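Long-range contacts in C2 toxin component I (Clostridium botulinum, PDB 2J3X), which is the enzymatic component of a binary toxin and transfers ADP-ribose, with actin as its target as in the related clostridial binary toxins: residues S63-I68 with Y222-E227; A231-D236 with P290-L295; D236-L241 with Y379-F384; L344-T349 with L391-S396. The protein carries 2 engineered substitutions. All blocks are in the same frame, centred on the assembly; numbering follows the deposited sequence. Where two conformers were deposited one is given.

Interaction 1: S63-I68 with Y222-E227. With SO4 (sulfate ion), chain V; SO4 (sulfate ion), chain U; SO4 (sulfate ion), chain M.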
# COMPACT_ATOMS: atom_id res chain seq x y z
N SER A 63 -5.24 -9.75 -5.11
CA SER A 63 -6.01 -10.81 -5.72
C SER A 63 -5.99 -12.00 -4.79
O SER A 63 -5.02 -12.19 -4.01
CB SER A 63 -5.40 -11.18 -7.07
OG SER A 63 -5.35 -10.05 -7.94
N SER A 64 -7.05 -12.82 -4.80
CA SER A 64 -7.13 -13.95 -3.86
C SER A 64 -6.02 -15.02 -4.12
O SER A 64 -5.57 -15.20 -5.26
CB SER A 64 -8.49 -14.68 -3.93
OG SER A 64 -8.56 -15.43 -5.14
N LEU A 65 -5.65 -15.77 -3.07
CA LEU A 65 -4.69 -16.89 -3.22
C LEU A 65 -5.26 -17.92 -4.23
O LEU A 65 -4.50 -18.50 -5.01
CB LEU A 65 -4.31 -17.51 -1.84
CG LEU A 65 -3.81 -16.38 -0.89
CD1 LEU A 65 -3.67 -16.84 0.58
CD2 LEU A 65 -2.52 -15.80 -1.34
N THR A 66 -6.57 -18.12 -4.23
CA THR A 66 -7.21 -18.95 -5.28
C THR A 66 -6.90 -18.47 -6.70
O THR A 66 -6.51 -19.27 -7.56
CB THR A 66 -8.74 -18.98 -5.08
OG1 THR A 66 -9.00 -19.58 -3.82
CG2 THR A 66 -9.40 -19.85 -6.15
N ALA A 67 -7.00 -17.16 -6.91
CA ALA A 67 -6.76 -16.59 -8.22
C ALA A 67 -5.27 -16.73 -8.56
O ALA A 67 -4.92 -17.01 -9.71
CB ALA A 67 -7.17 -15.11 -8.22
N ILE A 68 -4.38 -16.57 -7.57
CA ILE A 68 -2.95 -16.75 -7.85
C ILE A 68 -2.65 -18.19 -8.28
O ILE A 68 -1.92 -18.42 -9.27
CB ILE A 68 -2.09 -16.42 -6.57
CG1 ILE A 68 -2.33 -14.96 -6.15
CG2 ILE A 68 -0.58 -16.69 -6.78
CD1 ILE A 68 -2.22 -13.88 -7.30
N TYR A 222 -0.30 -8.26 2.77
CA TYR A 222 -1.03 -8.24 1.47
C TYR A 222 -2.00 -9.43 1.45
O TYR A 222 -2.70 -9.64 2.46
CB TYR A 222 -0.07 -8.18 0.23
CG TYR A 222 0.86 -7.01 0.38
CD1 TYR A 222 0.42 -5.70 0.23
CD2 TYR A 222 2.19 -7.23 0.73
CE1 TYR A 222 1.30 -4.62 0.38
CE2 TYR A 222 3.09 -6.16 0.93
CZ TYR A 222 2.62 -4.88 0.78
OH TYR A 222 3.54 -3.86 0.99
N ASN A 223 -2.04 -10.18 0.35
CA ASN A 223 -3.00 -11.29 0.23
C ASN A 223 -2.60 -12.55 1.02
O ASN A 223 -3.45 -13.41 1.26
CB ASN A 223 -3.27 -11.62 -1.25
CG ASN A 223 -2.06 -12.09 -1.97
OD1 ASN A 223 -0.91 -11.89 -1.50
ND2 ASN A 223 -2.27 -12.68 -3.14
N LYS A 224 -1.34 -12.62 1.50
CA LYS A 224 -0.85 -13.85 2.16
C LYS A 224 -1.28 -13.91 3.62
O LYS A 224 -1.47 -15.00 4.16
CB LYS A 224 0.69 -13.97 2.03
CG LYS A 224 1.07 -14.37 0.60
CD LYS A 224 2.60 -14.30 0.39
CE LYS A 224 3.01 -14.67 -1.06
NZ LYS A 224 4.44 -14.27 -1.36
N GLY A 225 -1.45 -12.75 4.25
CA GLY A 225 -1.82 -12.69 5.70
C GLY A 225 -0.68 -13.22 6.55
O GLY A 225 0.43 -13.47 6.04
N SER A 226 -0.97 -13.43 7.84
CA SER A 226 -0.01 -14.05 8.76
C SER A 226 -0.75 -14.56 9.96
O SER A 226 -0.99 -13.83 10.92
CB SER A 226 1.05 -13.03 9.24
OG SER A 226 2.01 -13.65 10.11
N GLU A 227 -1.07 -15.85 9.94
CA GLU A 227 -1.64 -16.43 11.14
C GLU A 227 -0.59 -16.38 12.24
O GLU A 227 -0.94 -16.20 13.40
CB GLU A 227 -2.03 -17.86 10.85
CG GLU A 227 -2.64 -18.59 12.06
CD GLU A 227 -4.05 -18.18 12.40
OE1 GLU A 227 -4.63 -17.32 11.76
OE2 GLU A 227 -4.63 -18.72 13.35
S SO4 V . 1.28 -18.66 8.87
O1 SO4 V . 2.56 -18.74 8.14
O2 SO4 V . 1.69 -18.77 10.24
O3 SO4 V . 0.54 -17.43 8.67
O4 SO4 V . 0.45 -19.83 8.66
S SO4 U . -8.04 -22.95 -3.43
O1 SO4 U . -7.85 -23.06 -4.88
O2 SO4 U . -6.82 -22.62 -2.66
O3 SO4 U . -9.05 -21.91 -3.18
O4 SO4 U . -8.56 -24.23 -2.91
S SO4 M . 4.55 -15.98 -5.07
O1 SO4 M . 4.37 -15.36 -6.44
O2 SO4 M . 5.92 -16.48 -5.05
O3 SO4 M . 4.45 -14.94 -4.04
O4 SO4 M . 3.59 -17.06 -4.86

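Interaction 2: A231-D236 with P290-L295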
# COMPACT_ATOMS: atom_id res chain seq x y z
N ALA A 231 -0.86 -15.58 16.20
CA ALA A 231 -0.45 -16.53 17.26
C ALA A 231 0.57 -15.93 18.22
O ALA A 231 0.48 -16.15 19.43
CB ALA A 231 0.14 -17.85 16.61
N GLU A 232 1.56 -15.19 17.68
CA GLU A 232 2.65 -14.62 18.48
C GLU A 232 2.11 -13.56 19.42
O GLU A 232 2.54 -13.44 20.57
CB GLU A 232 3.67 -13.93 17.53
CG GLU A 232 4.51 -14.88 16.76
CD GLU A 232 5.03 -14.31 15.41
OE1 GLU A 232 4.95 -13.07 15.13
OE2 GLU A 232 5.51 -15.14 14.60
N ASN A 233 1.18 -12.76 18.91
CA ASN A 233 0.72 -11.56 19.59
C ASN A 233 -0.55 -11.73 20.39
O ASN A 233 -0.82 -10.93 21.28
CB ASN A 233 0.61 -10.44 18.58
CG ASN A 233 2.01 -9.97 18.12
OD1 ASN A 233 2.75 -9.33 18.92
ND2 ASN A 233 2.41 -10.31 16.89
N TYR A 234 -1.33 -12.74 20.02
CA TYR A 234 -2.62 -13.01 20.67
C TYR A 234 -2.78 -14.45 21.11
O TYR A 234 -3.90 -14.88 21.47
CB TYR A 234 -3.80 -12.57 19.74
CG TYR A 234 -3.82 -11.04 19.69
CD1 TYR A 234 -4.59 -10.31 20.62
CD2 TYR A 234 -3.00 -10.31 18.76
CE1 TYR A 234 -4.54 -8.91 20.64
CE2 TYR A 234 -2.97 -8.94 18.77
CZ TYR A 234 -3.74 -8.26 19.67
OH TYR A 234 -3.70 -6.88 19.72
N GLY A 235 -1.69 -15.21 21.12
CA GLY A 235 -1.75 -16.56 21.70
C GLY A 235 -2.32 -16.57 23.10
O GLY A 235 -3.22 -17.39 23.40
N ASP A 236 -1.83 -15.67 23.97
CA ASP A 236 -2.29 -15.65 25.36
C ASP A 236 -3.51 -14.78 25.59
O ASP A 236 -3.89 -14.54 26.73
CB ASP A 236 -1.15 -15.32 26.34
CG ASP A 236 -0.65 -13.89 26.23
OD1 ASP A 236 -1.17 -13.15 25.39
OD2 ASP A 236 0.30 -13.53 27.00
N PRO A 290 -4.14 -4.22 23.43
CA PRO A 290 -4.24 -3.36 22.23
C PRO A 290 -3.17 -3.73 21.17
O PRO A 290 -2.18 -4.41 21.45
CB PRO A 290 -4.02 -1.95 22.79
CG PRO A 290 -4.55 -2.05 24.27
CD PRO A 290 -3.97 -3.42 24.66
N ILE A 291 -3.42 -3.32 19.93
CA ILE A 291 -2.50 -3.66 18.85
C ILE A 291 -1.04 -3.32 19.25
O ILE A 291 -0.76 -2.20 19.61
CB ILE A 291 -2.90 -2.87 17.61
CG1 ILE A 291 -4.35 -3.24 17.18
CG2 ILE A 291 -1.92 -3.10 16.45
CD1 ILE A 291 -4.56 -4.80 16.95
N PRO A 292 -0.15 -4.31 19.25
CA PRO A 292 1.17 -4.10 19.89
C PRO A 292 2.18 -3.32 19.05
O PRO A 292 3.19 -2.87 19.58
CB PRO A 292 1.64 -5.53 20.14
CG PRO A 292 1.02 -6.31 19.04
CD PRO A 292 -0.36 -5.70 18.85
N GLN A 293 1.99 -3.30 17.73
CA GLN A 293 2.92 -2.58 16.83
C GLN A 293 2.12 -2.14 15.64
O GLN A 293 1.06 -2.71 15.38
CB GLN A 293 4.09 -3.48 16.40
CG GLN A 293 3.63 -4.67 15.48
CD GLN A 293 4.73 -5.66 15.09
OE1 GLN A 293 4.50 -6.83 15.07
NE2 GLN A 293 5.94 -5.16 14.77
N THR A 294 2.62 -1.19 14.88
CA THR A 294 1.87 -0.73 13.70
C THR A 294 1.89 -1.80 12.61
O THR A 294 2.94 -2.33 12.28
CB THR A 294 2.47 0.57 13.20
OG1 THR A 294 2.34 1.53 14.26
CG2 THR A 294 1.68 1.12 11.96
N LEU A 295 0.73 -2.06 12.04
CA LEU A 295 0.68 -2.89 10.87
C LEU A 295 -0.58 -2.64 10.08
O LEU A 295 -1.48 -1.99 10.54
CB LEU A 295 0.75 -4.35 11.27
CG LEU A 295 -0.49 -5.01 11.80
CD1 LEU A 295 -0.31 -6.51 11.75
CD2 LEU A 295 -0.93 -4.51 13.13
O HOH W 1 5.10 -9.76 16.11
O HOH W 2 4.33 -7.04 18.26

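Interaction 3: D236-L241 with Y379-F384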
# COMPACT_ATOMS: atom_id res chain seq x y z
N ASP A 236 -1.83 -15.67 23.97
CA ASP A 236 -2.29 -15.65 25.36
C ASP A 236 -3.51 -14.78 25.59
O ASP A 236 -3.89 -14.54 26.73
CB ASP A 236 -1.15 -15.32 26.34
CG ASP A 236 -0.65 -13.89 26.23
OD1 ASP A 236 -1.17 -13.15 25.39
OD2 ASP A 236 0.30 -13.53 27.00
N TYR A 237 -4.14 -14.33 24.51
CA TYR A 237 -5.22 -13.34 24.62
C TYR A 237 -6.40 -13.89 25.46
O TYR A 237 -6.83 -13.21 26.41
CB TYR A 237 -5.67 -12.91 23.22
CG TYR A 237 -6.82 -11.94 23.23
CD1 TYR A 237 -6.67 -10.69 23.83
CD2 TYR A 237 -8.02 -12.22 22.56
CE1 TYR A 237 -7.72 -9.75 23.83
CE2 TYR A 237 -9.08 -11.30 22.59
CZ TYR A 237 -8.91 -10.08 23.20
OH TYR A 237 -9.92 -9.14 23.20
N ILE A 238 -6.90 -15.09 25.16
CA ILE A 238 -8.04 -15.60 25.94
C ILE A 238 -7.68 -15.78 27.43
O ILE A 238 -8.51 -15.47 28.31
CB ILE A 238 -8.65 -16.86 25.28
CG1 ILE A 238 -9.32 -16.42 23.96
CG2 ILE A 238 -9.69 -17.60 26.21
CD1 ILE A 238 -9.85 -17.60 23.11
N SER A 239 -6.44 -16.20 27.71
CA SER A 239 -5.98 -16.38 29.09
C SER A 239 -6.08 -15.05 29.84
O SER A 239 -6.12 -15.07 31.06
CB SER A 239 -4.53 -16.89 29.13
OG SER A 239 -3.60 -15.81 28.98
N LYS A 240 -6.11 -13.93 29.13
CA LYS A 240 -6.14 -12.60 29.82
C LYS A 240 -7.53 -12.02 30.03
O LYS A 240 -7.67 -10.97 30.72
CB LYS A 240 -5.35 -11.56 29.03
CG LYS A 240 -3.81 -11.84 29.05
CD LYS A 240 -3.06 -10.81 28.25
CE LYS A 240 -1.58 -10.89 28.49
NZ LYS A 240 -1.21 -10.20 29.80
N LEU A 241 -8.53 -12.66 29.45
CA LEU A 241 -9.92 -12.15 29.49
C LEU A 241 -10.64 -12.70 30.73
O LEU A 241 -10.43 -13.85 31.12
CB LEU A 241 -10.68 -12.64 28.25
CG LEU A 241 -10.24 -12.08 26.88
CD1 LEU A 241 -11.20 -12.51 25.78
CD2 LEU A 241 -10.07 -10.56 26.91
N TYR A 379 -7.69 -14.82 17.83
CA TYR A 379 -6.84 -16.02 17.87
C TYR A 379 -7.26 -16.83 19.08
O TYR A 379 -7.42 -16.26 20.15
CB TYR A 379 -5.35 -15.65 17.97
CG TYR A 379 -4.46 -16.88 17.83
CD1 TYR A 379 -4.12 -17.37 16.60
CD2 TYR A 379 -3.98 -17.56 18.97
CE1 TYR A 379 -3.36 -18.54 16.45
CE2 TYR A 379 -3.20 -18.74 18.83
CZ TYR A 379 -2.90 -19.21 17.57
OH TYR A 379 -2.13 -20.37 17.39
N GLY A 380 -7.44 -18.15 18.89
CA GLY A 380 -7.79 -19.00 20.06
C GLY A 380 -9.28 -19.32 20.07
O GLY A 380 -9.76 -20.06 20.95
N PHE A 381 -10.01 -18.77 19.10
CA PHE A 381 -11.48 -18.90 19.04
C PHE A 381 -11.91 -19.96 18.01
O PHE A 381 -11.57 -19.87 16.82
CB PHE A 381 -12.09 -17.55 18.66
CG PHE A 381 -11.91 -16.51 19.71
CD1 PHE A 381 -10.76 -15.71 19.74
CD2 PHE A 381 -12.87 -16.32 20.71
CE1 PHE A 381 -10.58 -14.72 20.75
CE2 PHE A 381 -12.70 -15.36 21.69
CZ PHE A 381 -11.57 -14.56 21.71
N SER A 382 -12.66 -20.98 18.47
CA SER A 382 -13.17 -22.04 17.56
C SER A 382 -13.93 -21.42 16.38
O SER A 382 -14.73 -20.51 16.57
CB SER A 382 -14.14 -22.97 18.35
OG SER A 382 -13.54 -23.42 19.54
N GLY A 383 -13.64 -21.86 15.17
CA GLY A 383 -14.41 -21.45 14.01
C GLY A 383 -13.79 -20.27 13.26
O GLY A 383 -14.31 -19.85 12.25
N PHE A 384 -12.68 -19.77 13.78
CA PHE A 384 -12.00 -18.55 13.28
C PHE A 384 -10.58 -18.71 12.80
O PHE A 384 -9.93 -17.70 12.52
CB PHE A 384 -12.04 -17.44 14.32
CG PHE A 384 -13.30 -16.72 14.29
CD1 PHE A 384 -14.42 -17.24 14.94
CD2 PHE A 384 -13.44 -15.59 13.51
CE1 PHE A 384 -15.65 -16.62 14.85
CE2 PHE A 384 -14.68 -14.95 13.44
CZ PHE A 384 -15.78 -15.48 14.10
O HOH W 3 -5.86 -16.75 22.38

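Interaction 4: L344-T349 with L391-S396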
# COMPACT_ATOMS: atom_id res chain seq x y z
N LEU A 344 -19.57 3.03 13.35
CA LEU A 344 -20.28 3.18 14.63
C LEU A 344 -20.25 1.93 15.50
O LEU A 344 -20.13 2.03 16.69
CB LEU A 344 -21.73 3.63 14.38
CG LEU A 344 -21.88 5.11 13.96
CD1 LEU A 344 -23.38 5.45 13.78
CD2 LEU A 344 -21.24 5.99 14.99
N SER A 345 -20.30 0.77 14.87
CA SER A 345 -20.16 -0.49 15.56
C SER A 345 -18.68 -0.96 15.56
O SER A 345 -17.81 -0.33 14.96
CB SER A 345 -21.00 -1.57 14.89
OG SER A 345 -21.16 -2.68 15.78
N PHE A 346 -18.46 -2.10 16.21
CA PHE A 346 -17.18 -2.84 16.04
C PHE A 346 -17.02 -3.19 14.56
O PHE A 346 -18.02 -3.39 13.86
CB PHE A 346 -17.23 -4.12 16.88
CG PHE A 346 -17.52 -3.86 18.32
CD1 PHE A 346 -16.51 -3.47 19.19
CD2 PHE A 346 -18.86 -3.93 18.80
CE1 PHE A 346 -16.81 -3.15 20.53
CE2 PHE A 346 -19.16 -3.65 20.13
CZ PHE A 346 -18.14 -3.28 21.02
N SER A 347 -15.79 -3.30 14.08
CA SER A 347 -15.63 -3.62 12.67
C SER A 347 -14.54 -4.64 12.45
O SER A 347 -13.51 -4.60 13.14
CB SER A 347 -15.42 -2.37 11.81
OG SER A 347 -14.25 -1.65 12.16
N SER A 348 -14.81 -5.58 11.54
CA SER A 348 -13.87 -6.64 11.22
C SER A 348 -12.90 -6.22 10.11
O SER A 348 -13.26 -5.57 9.11
CB SER A 348 -14.59 -7.92 10.81
OG SER A 348 -15.23 -7.64 9.61
N THR A 349 -11.64 -6.63 10.31
CA THR A 349 -10.59 -6.47 9.30
C THR A 349 -9.89 -7.80 9.27
O THR A 349 -10.13 -8.64 10.14
CB THR A 349 -9.54 -5.37 9.73
OG1 THR A 349 -8.79 -5.86 10.87
CG2 THR A 349 -10.22 -4.04 10.08
N LEU A 391 -10.47 -7.64 15.11
CA LEU A 391 -11.71 -6.92 15.43
C LEU A 391 -11.38 -5.58 16.06
O LEU A 391 -10.67 -5.53 17.08
CB LEU A 391 -12.59 -7.78 16.37
CG LEU A 391 -13.89 -7.07 16.81
CD1 LEU A 391 -14.74 -6.99 15.60
CD2 LEU A 391 -14.60 -7.91 17.90
N LEU A 392 -11.89 -4.50 15.47
CA LEU A 392 -11.60 -3.16 16.02
C LEU A 392 -12.72 -2.68 16.92
O LEU A 392 -13.91 -2.96 16.65
CB LEU A 392 -11.43 -2.14 14.86
CG LEU A 392 -10.39 -2.48 13.79
CD1 LEU A 392 -10.27 -1.31 12.81
CD2 LEU A 392 -9.04 -2.69 14.44
N ASN A 393 -12.34 -1.87 17.91
CA ASN A 393 -13.32 -1.27 18.81
C ASN A 393 -14.34 -0.42 18.04
O ASN A 393 -14.05 0.11 16.92
CB ASN A 393 -12.60 -0.44 19.86
CG ASN A 393 -13.47 -0.12 21.04
OD1 ASN A 393 -14.42 -0.87 21.34
ND2 ASN A 393 -13.14 0.97 21.75
N LYS A 394 -15.55 -0.34 18.60
CA LYS A 394 -16.61 0.52 18.02
C LYS A 394 -16.08 1.97 17.96
O LYS A 394 -15.20 2.37 18.74
CB LYS A 394 -17.87 0.43 18.91
CG LYS A 394 -17.62 0.95 20.34
CD LYS A 394 -18.73 0.66 21.41
CE LYS A 394 -18.24 1.28 22.76
NZ LYS A 394 -18.32 2.75 22.67
N ASN A 395 -16.64 2.76 17.04
CA ASN A 395 -16.22 4.15 16.87
C ASN A 395 -14.77 4.28 16.35
O ASN A 395 -14.14 5.28 16.63
CB ASN A 395 -16.36 4.93 18.19
CG ASN A 395 -17.80 5.04 18.65
OD1 ASN A 395 -18.65 5.42 17.89
ND2 ASN A 395 -18.06 4.73 19.93
N SER A 396 -14.22 3.29 15.67
CA SER A 396 -12.86 3.46 15.11
C SER A 396 -12.99 4.27 13.82
O SER A 396 -13.60 3.81 12.84
CB SER A 396 -12.21 2.08 14.80
OG SER A 396 -11.90 1.36 16.01
O HOH W 4 -15.10 -0.10 14.47

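Interaction 1: S63-I68 with Y222-E227
Asn223 reaches from the loop between strand 206-216 and helix 227-234 to Ser63 and Leu65, at the N-cap turn that starts helix 65-73. Its ND2 donates to Ser63 O at 2.9 Å. The N-H points fairly straight at the acceptor (153°), and Ser63 O lies close to the amide plane, so the flat end of Asn223 is used edge-on. A chi1 of 64° sets CG between the backbone N and the carbonyl carbon, which swings the amide toward the start of the helix. On the other end of the amide, OD1 bonds a glycerol molecule.

Two aliphatic side chains pack near the amide nitrogen. Leu65 runs at a slant to Asn223: CD2 comes to 3.6 Å from Asn223 ND2, while CD1 sits 3.5 Å from Asn223 O. Ile68, one turn further along the helix, approaches Asn223 head-on and brings CG1 near ND2. Ser63 itself is buried, and its OG turns away to Asp59 O and Ile409 N.

Ser64 caps the same turn, its OG accepting from Ala67 N at 2.9 Å. On the solvent side, Lys224 lays CG against Leu65 CD2 at 4.3 Å. Its chain continues extended beyond CG, and Lys224 NZ ends 2.8 Å from O3 of a sulfate ion.

Interaction 2: A231-D236 with P290-L295
The ring of Tyr234 meets Pro292 CD and Ile291 CD1 at a slant, with the hydroxyl end leading: Tyr234 OH lies 3.6 Å from Pro292 CD and equally far from Ile291 CD1. Behind this end, Tyr234 CE2 reaches Pro292 CD at 4.2 Å. The hydroxyl is not left to apolar neighbours, because it is hydrogen-bonded to Lys289 O, next to Pro290. The buried side chain also touches Ala376 and Phe377 of strand 375-377.

The other flat group, the amide of Asn233, slants across the proline ring and sets OD1 3.5 Å from Pro292 CG. With chi1 at -71°, CG stands beside the backbone N, and ND2 can fold back to Trp229 O in its own helix. Beyond the proline the contact turns wet. One water accepts from Asn233 ND2 at 2.9 Å and donates to Gln293 OE1; a second donates to Asn233 OD1 at 2.9 Å and, weakly, to the same Gln293 oxygen. Trp229 NE1 also bonds Gln293 OE1, so several donors converge on it.

Proline packing, with bridging waters toward Gln293, thus joins helix 227-234 to the loop that enters strand 295-301, an outer strand of the five-stranded sheet in an ADP-ribosyltransferase fold.

Interaction 3: D236-L241 with Y379-F384
The loop ahead of strand 389-392, probably the ADP-ribosylating turn-turn (ARTT) loop of this family, is met by Ile238 and Tyr237 through Gly380 and Phe381. Ile238 CD1 sits squarely over one face of the Phe381 ring, 3.7 Å from its centroid and only 8° off the ring normal, a CH-pi contact. The isoleucine arm stretches out to get there: with chi2 at 174° CD1 is carried to the ring centre, while Ile238 CG1 touches the rim atom Phe381 CZ at 3.7 Å. Ile238 CD1 also lies 3.3 Å from Gly380 O.

Tyr237 comes to Phe381 differently, rim against rim, with Tyr237 CD2 at 4.0 Å from Phe381 CE1. Its OH goes on to bond Ala285 O in helix 273-286. Phe381 is therefore held on a face and at an edge by consecutive residues, and helix 243-254 adds Leu246, Leu249 and Leu253 to its surroundings. At the polar margin a water lies 2.8 Å from Tyr379 O and accepts weakly from Ile238 N.

Phe381 also opens a type II beta turn closed by Phe384 N bonding to Phe381 O at 3.2 Å, the kind of tight turn from which an ARTT loop is built.

Interaction 4: L344-T349 with L391-S396
Ser347 and Leu392 exchange two backbone hydrogen bonds as an antiparallel hydrogen-bonded pair, joining strands 347-350 and 389-392 of a three-stranded sheet. Leu392 N to Ser347 O is short and nearly straight (2.8 Å, 174°), whereas Ser347 N to Leu392 O is longer at 3.2 Å. Ser348 and Leu391 follow as a non-hydrogen-bonded pair. Ser348 and Thr349 begin the Ser-Thr-Ser motif of this transferase family, and Ser348 O accepts from Arg299.

Past the end of the paired strands, a water links the two chains. It donates to Ser345 O and to Asn393 O (2.7 Å) and accepts from Ser347 OG (2.9 Å), so three groups share one molecule. A Ser347 chi1 of 61° places OG where it can bond this water. Further out, Lys394 CA makes a CA-H...O contact with Ser345 O at 3.4 Å, nearly linear at the hydrogen (167°).

Packing is organised by Phe346. Lys394 lies beside it, pointing the same way, with CB over the centre of one face, 4.1 Å from the centroid, a CH-pi contact. Tyr252 meets the ring edge-to-face, and helices 257-265 and 273-286 add Ile260, Leu264 and Ile282. Asn393 OD1, bonded to Ser283 OG, comes to 3.4 Å from Phe346 CE1.

On the sheet face that carries Ser347 and Leu392, the leucine crosses Thr349 at about a right angle, Leu392 CD1 resting 3.9 Å from Thr349 CG2.

Helix 227-234 ties the first three contacts together: interaction 1 ends at its start, interaction 2 uses its later part, and interaction 3 follows directly, sharing Asp236. The centres of interactions 2 and 3 are about 12 Å apart, and Tyr379 links them, with Tyr379 CZ 3.5 Å from Ala231 CB. Tyr379 CE1 also touches Glu227 OE2 of interaction 1 at 3.4 Å. Interaction 4 touches none of the others, but its strand 389-392 continues the loop of interaction 3. The Ser-Thr-Ser strand belongs to the NAD site in this family, and the loop, probably the ARTT loop, to substrate recognition beside it. A glycerol, probably from the crystallisation liquor, is hydrogen-bonded to Ser348, as may happen in a pocket.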